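Local coordinates for phosphate binding protein (Planctomyces limnophilus, PDB 4JWO) that probably binds phosphate as the substrate-binding component of a system that transports it across the cytoplasmic membrane, at residues Ser60-Phe72 and Lys104-Ser116. Sequence-based numbering, arbitrary orientation. Where two conformers were deposited one is given.
Sequences SGTIAVDGSSTVF and KFIAEEIDVTGAS. With SO4 (sulfate ion), chain B.
Ala64 O takes two backbone donors at once, Asp111 N at 2.9 Å in its carbonyl plane and Val112 N at 3.1 Å, tilted slightly from that plane. Asp111 returns the grip: with CG beside its own backbone N (chi1 -59°), its carboxylate reaches back so that OD2 accepts from Ala64 N at 2.9 Å, a nearly straight bond arriving from above the carboxylate plane. Its other oxygen, OD1, is salt-bridged to Lys294 and Arg297. With an alanine at Asp111, Ala64 N would probably lose this acceptor, and the two basic side chains their shared carboxylate. From here strands 61-67 and 112-115 run parallel, neighbours in the sheet of one lobe of a PstS-type periplasmic binding protein fold, and the ladder goes on as Asp66 N to Val112 O, Gly114 N to Asp66 O and Ser68 N to Gly114 O. Val65 and Val112 lie side by side on one face; on the other, Ile110 CD1 packs 3.6 Å from Asp66 CB, and a water joins Asp66 OD2 to Lys104 NZ. A CB on Gly114 would run into Val71 CG1, 3.8 Å from Gly114 CA. Just beyond the strands' C-terminal ends, Ser69 N and Thr98 OG1 hydrogen-bond a sulfate, probably from the crystallisation liquor, consistent with a phosphate site.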
ATOM      1  N   SER A  60     -16.842 -15.754 -19.322  1.00 63.80           N
ATOM      2  CA  SER A  60     -17.907 -14.763 -19.141  1.00 65.45           C
ATOM      3  C   SER A  60     -18.404 -14.616 -17.701  1.00 62.56           C
ATOM      4  O   SER A  60     -18.135 -15.461 -16.848  1.00 64.89           O
ATOM      5  CB  SER A  60     -19.093 -15.105 -20.041  1.00 68.22           C
ATOM      6  OG  SER A  60     -19.790 -16.234 -19.543  1.00 70.10           O
ATOM      7  N   GLY A  61     -19.144 -13.540 -17.448  1.00 61.20           N
ATOM      8  CA  GLY A  61     -19.771 -13.329 -16.155  1.00 64.07           C
ATOM      9  C   GLY A  61     -19.359 -12.055 -15.441  1.00 59.27           C
ATOM     10  O   GLY A  61     -18.539 -11.280 -15.937  1.00 66.81           O
ATOM     11  N   THR A  62     -19.938 -11.840 -14.265  1.00 56.88           N
ATOM     12  CA  THR A  62     -19.624 -10.676 -13.449  1.00 55.89           C
ATOM     13  C   THR A  62     -18.751 -11.072 -12.265  1.00 49.59           C
ATOM     14  O   THR A  62     -19.026 -12.061 -11.585  1.00 49.81           O
ATOM     15  CB  THR A  62     -20.903 -10.006 -12.916  1.00 63.02           C
ATOM     16  OG1 THR A  62     -21.786  -9.727 -14.008  1.00 66.77           O
ATOM     17  CG2 THR A  62     -20.571  -8.708 -12.187  1.00 59.76           C
ATOM     18  N   ILE A  63     -17.695 -10.296 -12.034  1.00 46.65           N
ATOM     19  CA  ILE A  63     -16.844 -10.464 -10.864  1.00 43.83           C
ATOM     20  C   ILE A  63     -16.950  -9.203 -10.014  1.00 41.98           C
ATOM     21  O   ILE A  63     -16.643  -8.108 -10.481  1.00 43.32           O
ATOM     22  CB  ILE A  63     -15.376 -10.683 -11.268  1.00 42.21           C
ATOM     23  CG1 ILE A  63     -15.267 -11.778 -12.329  1.00 44.45           C
ATOM     24  CG2 ILE A  63     -14.524 -11.044 -10.054  1.00 39.72           C
ATOM     25  CD1 ILE A  63     -13.888 -11.885 -12.947  1.00 48.16           C
ATOM     26  N   ALA A  64     -17.409  -9.355  -8.777  1.00 41.47           N
ATOM     27  CA  ALA A  64     -17.493  -8.228  -7.855  1.00 39.88           C
ATOM     28  C   ALA A  64     -16.225  -8.149  -7.016  1.00 37.58           C
ATOM     29  O   ALA A  64     -15.983  -9.025  -6.185  1.00 37.49           O
ATOM     30  CB  ALA A  64     -18.713  -8.370  -6.956  1.00 41.23           C
ATOM     31  N   VAL A  65     -15.425  -7.101  -7.234  1.00 35.29           N
ATOM     32  CA  VAL A  65     -14.185  -6.879  -6.488  1.00 34.88           C
ATOM     33  C   VAL A  65     -14.371  -5.684  -5.556  1.00 38.06           C
ATOM     34  O   VAL A  65     -15.006  -4.699  -5.928  1.00 33.42           O
ATOM     35  CB  VAL A  65     -12.998  -6.583  -7.441  1.00 31.63           C
ATOM     36  CG1 VAL A  65     -11.680  -6.474  -6.662  1.00 29.15           C
ATOM     37  CG2 VAL A  65     -12.890  -7.663  -8.498  1.00 33.21           C
ATOM     38  N   ASP A  66     -13.827  -5.772  -4.347  1.00 30.09           N
ATOM     39  CA  ASP A  66     -13.911  -4.675  -3.391  1.00 29.15           C
ATOM     40  C   ASP A  66     -12.609  -4.680  -2.623  1.00 29.85           C
ATOM     41  O   ASP A  66     -11.709  -5.448  -2.951  1.00 26.38           O
ATOM     42  CB  ASP A  66     -15.107  -4.886  -2.452  1.00 30.75           C
ATOM     43  CG  ASP A  66     -15.582  -3.598  -1.805  1.00 33.79           C
ATOM     44  OD1 ASP A  66     -14.772  -2.660  -1.676  1.00 29.74           O
ATOM     45  OD2 ASP A  66     -16.770  -3.530  -1.419  1.00 38.98           O
ATOM     46  N   GLY A  67     -12.495  -3.826  -1.614  1.00 27.02           N
ATOM     47  CA  GLY A  67     -11.338  -3.869  -0.747  1.00 28.12           C
ATOM     48  C   GLY A  67     -10.633  -2.545  -0.548  1.00 25.40           C
ATOM     49  O   GLY A  67     -11.231  -1.471  -0.678  1.00 24.76           O
ATOM     50  N   SER A  68      -9.346  -2.665  -0.235  1.00 23.78           N
ATOM     51  CA  SER A  68      -8.432  -1.586   0.122  1.00 26.16           C
ATOM     52  C   SER A  68      -8.284  -0.505  -0.949  1.00 23.32           C
ATOM     53  O   SER A  68      -8.270  -0.798  -2.143  1.00 20.59           O
ATOM     54  CB  SER A  68      -7.057  -2.218   0.371  1.00 24.65           C
ATOM     55  OG  SER A  68      -6.051  -1.261   0.599  1.00 31.99           O
ATOM     56  N   SER A  69      -8.158   0.750  -0.521  1.00 19.25           N
ATOM     57  CA  SER A  69      -7.779   1.812  -1.441  1.00 18.80           C
ATOM     58  C   SER A  69      -6.390   1.553  -2.025  1.00 17.77           C
ATOM     59  O   SER A  69      -6.084   2.021  -3.126  1.00 18.69           O
ATOM     60  CB  SER A  69      -7.812   3.172  -0.742  1.00 21.97           C
ATOM     61  OG  SER A  69      -6.794   3.218   0.253  1.00 19.61           O
ATOM     62  N   THR A  70      -5.531   0.824  -1.306  1.00 19.48           N
ATOM     63  CA  THR A  70      -4.209   0.552  -1.848  1.00 17.72           C
ATOM     64  C   THR A  70      -4.163  -0.609  -2.834  1.00 18.21           C
ATOM     65  O   THR A  70      -3.272  -0.681  -3.671  1.00 19.96           O
ATOM     66  CB  THR A  70      -3.118   0.402  -0.751  1.00 18.72           C
ATOM     67  OG1 THR A  70      -3.465  -0.662   0.137  1.00 25.34           O
ATOM     68  CG2 THR A  70      -3.006   1.684   0.046  1.00 23.10           C
ATOM     69  N   VAL A  71      -5.125  -1.523  -2.740  1.00 17.43           N
ATOM     70  CA  VAL A  71      -5.197  -2.608  -3.706  1.00 18.28           C
ATOM     71  C   VAL A  71      -6.039  -2.178  -4.914  1.00 19.52           C
ATOM     72  O   VAL A  71      -5.833  -2.677  -6.019  1.00 21.90           O
ATOM     73  CB  VAL A  71      -5.709  -3.912  -3.064  1.00 20.12           C
ATOM     74  CG1 VAL A  71      -5.725  -5.061  -4.081  1.00 21.50           C
ATOM     75  CG2 VAL A  71      -4.834  -4.269  -1.852  1.00 21.00           C
ATOM     76  N   PHE A  72      -6.938  -1.210  -4.705  1.00 19.94           N
ATOM     77  CA  PHE A  72      -7.781  -0.651  -5.778  1.00 21.30           C
ATOM     78  C   PHE A  72      -7.053  -0.386  -7.112  1.00 21.47           C
ATOM     79  O   PHE A  72      -7.552  -0.793  -8.160  1.00 25.11           O
ATOM     80  CB  PHE A  72      -8.499   0.629  -5.295  1.00 21.43           C
ATOM     81  CG  PHE A  72      -9.559   1.153  -6.240  1.00 23.16           C
ATOM     82  CD1 PHE A  72     -10.829   0.613  -6.245  1.00 24.82           C
ATOM     83  CD2 PHE A  72      -9.297   2.227  -7.072  1.00 28.86           C
ATOM     84  CE1 PHE A  72     -11.820   1.112  -7.092  1.00 26.64           C
ATOM     85  CE2 PHE A  72     -10.281   2.731  -7.923  1.00 35.36           C
ATOM     86  CZ  PHE A  72     -11.542   2.165  -7.933  1.00 34.12           C
ATOM     87  N   LYS A 104     -18.054  -7.256   3.668  1.00 36.38           N
ATOM     88  CA  LYS A 104     -18.876  -7.686   2.548  1.00 37.78           C
ATOM     89  C   LYS A 104     -18.503  -9.092   2.102  1.00 38.04           C
ATOM     90  O   LYS A 104     -19.339  -9.842   1.612  1.00 39.98           O
ATOM     91  CB  LYS A 104     -18.751  -6.710   1.376  1.00 38.30           C
ATOM     92  CG  LYS A 104     -19.194  -5.291   1.691  1.00 44.87           C
ATOM     93  CD  LYS A 104     -19.725  -4.597   0.443  1.00 56.91           C
ATOM     94  CE  LYS A 104     -20.064  -3.139   0.707  1.00 59.67           C
ATOM     95  NZ  LYS A 104     -20.661  -2.481  -0.492  1.00 72.46           N
ATOM     96  N   PHE A 105     -17.232  -9.431   2.270  1.00 36.22           N
ATOM     97  CA  PHE A 105     -16.719 -10.759   1.969  1.00 36.39           C
ATOM     98  C   PHE A 105     -17.399 -11.777   2.871  1.00 38.45           C
ATOM     99  O   PHE A 105     -17.877 -12.808   2.411  1.00 40.06           O
ATOM    100  CB  PHE A 105     -15.212 -10.769   2.219  1.00 34.13           C
ATOM    101  CG  PHE A 105     -14.493 -11.975   1.670  1.00 35.44           C
ATOM    102  CD1 PHE A 105     -14.333 -12.146   0.303  1.00 33.94           C
ATOM    103  CD2 PHE A 105     -13.938 -12.915   2.526  1.00 35.49           C
ATOM    104  CE1 PHE A 105     -13.640 -13.243  -0.201  1.00 35.48           C
ATOM    105  CE2 PHE A 105     -13.244 -14.016   2.029  1.00 38.07           C
ATOM    106  CZ  PHE A 105     -13.094 -14.178   0.662  1.00 35.47           C
ATOM    107  N   ILE A 106     -17.440 -11.467   4.161  1.00 38.60           N
ATOM    108  CA  ILE A 106     -18.076 -12.331   5.153  1.00 40.76           C
ATOM    109  C   ILE A 106     -19.589 -12.401   4.921  1.00 43.28           C
ATOM    110  O   ILE A 106     -20.201 -13.456   5.098  1.00 45.39           O
ATOM    111  CB  ILE A 106     -17.760 -11.856   6.595  1.00 40.58           C
ATOM    112  CG1 ILE A 106     -16.288 -12.118   6.921  1.00 39.54           C
ATOM    113  CG2 ILE A 106     -18.653 -12.548   7.617  1.00 43.31           C
ATOM    114  CD1 ILE A 106     -15.739 -11.248   8.039  1.00 37.89           C
ATOM    115  N   ALA A 107     -20.181 -11.284   4.506  1.00 43.21           N
ATOM    116  CA  ALA A 107     -21.611 -11.241   4.196  1.00 45.67           C
ATOM    117  C   ALA A 107     -21.926 -11.866   2.832  1.00 46.44           C
ATOM    118  O   ALA A 107     -23.091 -11.926   2.423  1.00 48.67           O
ATOM    119  CB  ALA A 107     -22.130  -9.808   4.263  1.00 45.54           C
ATOM    120  N   GLU A 108     -20.881 -12.321   2.142  1.00 44.79           N
ATOM    121  CA  GLU A 108     -20.996 -13.003   0.851  1.00 45.57           C
ATOM    122  C   GLU A 108     -21.661 -12.149  -0.223  1.00 46.14           C
ATOM    123  O   GLU A 108     -22.473 -12.639  -1.007  1.00 50.39           O
ATOM    124  CB  GLU A 108     -21.717 -14.345   1.005  1.00 48.19           C
ATOM    125  CG  GLU A 108     -20.967 -15.321   1.900  1.00 51.92           C
ATOM    126  CD  GLU A 108     -21.532 -16.725   1.848  1.00 58.52           C
ATOM    127  OE1 GLU A 108     -22.562 -16.983   2.506  1.00 60.64           O
ATOM    128  OE2 GLU A 108     -20.940 -17.571   1.141  1.00 60.06           O
ATOM    129  N   GLU A 109     -21.295 -10.873  -0.257  1.00 44.38           N
ATOM    130  CA  GLU A 109     -21.873  -9.927  -1.201  1.00 44.91           C
ATOM    131  C   GLU A 109     -20.883  -9.543  -2.302  1.00 45.39           C
ATOM    132  O   GLU A 109     -21.211  -8.755  -3.191  1.00 44.27           O
ATOM    133  CB  GLU A 109     -22.380  -8.685  -0.455  1.00 44.82           C
ATOM    134  CG  GLU A 109     -23.547  -8.980   0.492  1.00 47.20           C
ATOM    135  CD  GLU A 109     -23.719  -7.931   1.581  1.00 46.81           C
ATOM    136  OE1 GLU A 109     -22.806  -7.089   1.759  1.00 55.44           O
ATOM    137  OE2 GLU A 109     -24.763  -7.964   2.271  1.00 50.18           O
ATOM    138  N   ILE A 110     -19.676 -10.105  -2.233  1.00 41.33           N
ATOM    139  CA  ILE A 110     -18.636  -9.892  -3.246  1.00 39.78           C
ATOM    140  C   ILE A 110     -17.856 -11.188  -3.538  1.00 44.03           C
ATOM    141  O   ILE A 110     -17.977 -12.168  -2.804  1.00 42.82           O
ATOM    142  CB  ILE A 110     -17.638  -8.781  -2.831  1.00 41.62           C
ATOM    143  CG1 ILE A 110     -16.946  -9.137  -1.516  1.00 35.79           C
ATOM    144  CG2 ILE A 110     -18.338  -7.423  -2.727  1.00 45.89           C
ATOM    145  CD1 ILE A 110     -15.872  -8.142  -1.106  1.00 33.31           C
ATOM    146  N   ASP A 111     -17.044 -11.180  -4.594  1.00 39.51           N
ATOM    147  CA  ASP A 111     -16.301 -12.377  -5.008  1.00 40.43           C
ATOM    148  C   ASP A 111     -14.832 -12.331  -4.610  1.00 36.47           C
ATOM    149  O   ASP A 111     -14.228 -13.354  -4.289  1.00 36.35           O
ATOM    150  CB  ASP A 111     -16.371 -12.542  -6.524  1.00 40.35           C
ATOM    151  CG  ASP A 111     -17.786 -12.665  -7.026  1.00 43.18           C
ATOM    152  OD1 ASP A 111     -18.601 -13.311  -6.340  1.00 44.59           O
ATOM    153  OD2 ASP A 111     -18.080 -12.106  -8.103  1.00 44.16           O
ATOM    154  N   VAL A 112     -14.263 -11.134  -4.659  1.00 34.63           N
ATOM    155  CA  VAL A 112     -12.834 -10.927  -4.447  1.00 32.33           C
ATOM    156  C   VAL A 112     -12.633  -9.692  -3.588  1.00 32.15           C
ATOM    157  O   VAL A 112     -13.288  -8.679  -3.807  1.00 30.89           O
ATOM    158  CB  VAL A 112     -12.110 -10.696  -5.796  1.00 32.04           C
ATOM    159  CG1 VAL A 112     -10.670 -10.266  -5.575  1.00 29.71           C
ATOM    160  CG2 VAL A 112     -12.163 -11.946  -6.653  1.00 33.83           C
ATOM    161  N   THR A 113     -11.738  -9.759  -2.609  1.00 29.10           N
ATOM    162  CA  THR A 113     -11.466  -8.570  -1.813  1.00 27.62           C
ATOM    163  C   THR A 113      -9.965  -8.296  -1.668  1.00 25.56           C
ATOM    164  O   THR A 113      -9.164  -9.215  -1.475  1.00 26.70           O
ATOM    165  CB  THR A 113     -12.204  -8.612  -0.450  1.00 32.63           C
ATOM    166  OG1 THR A 113     -12.199  -7.306   0.140  1.00 29.81           O
ATOM    167  CG2 THR A 113     -11.571  -9.623   0.495  1.00 30.78           C
ATOM    168  N   GLY A 114      -9.603  -7.025  -1.801  1.00 24.34           N
ATOM    169  CA  GLY A 114      -8.214  -6.587  -1.707  1.00 23.17           C
ATOM    170  C   GLY A 114      -7.927  -6.126  -0.293  1.00 21.68           C
ATOM    171  O   GLY A 114      -8.738  -5.419   0.304  1.00 23.03           O
ATOM    172  N   ALA A 115      -6.785  -6.531   0.257  1.00 20.72           N
ATOM    173  CA  ALA A 115      -6.479  -6.235   1.650  1.00 20.30           C
ATOM    174  C   ALA A 115      -5.082  -5.666   1.780  1.00 22.90           C
ATOM    175  O   ALA A 115      -4.147  -6.163   1.152  1.00 21.76           O
ATOM    176  CB  ALA A 115      -6.603  -7.490   2.489  1.00 22.17           C
ATOM    177  N   SER A 116      -4.943  -4.625   2.595  1.00 21.81           N
ATOM    178  CA  SER A 116      -3.619  -4.053   2.819  0.52 21.22           C
ATOM    179  C   SER A 116      -2.968  -4.692   4.040  1.00 21.60           C
ATOM    180  O   SER A 116      -1.891  -4.293   4.459  1.00 19.96           O
ATOM    181  CB  SER A 116      -3.701  -2.544   2.997  0.52 22.67           C
ATOM    182  OG  SER A 116      -4.409  -2.224   4.173  0.52 20.66           O
TER
HETATM  183  S   SO4 B 401      -7.280   0.241   3.831  1.00 45.02           S
HETATM  184  O1  SO4 B 401      -6.413   1.370   4.147  1.00 41.94           O
HETATM  185  O2  SO4 B 401      -6.498  -0.948   3.519  1.00 49.46           O
HETATM  186  O3  SO4 B 401      -8.102  -0.040   4.995  1.00 33.74           O
HETATM  187  O4  SO4 B 401      -8.100   0.593   2.666  1.00 41.77           O
HETATM  188  O   HOH W   1     -18.981  -3.727  -2.740  1.00 35.29           O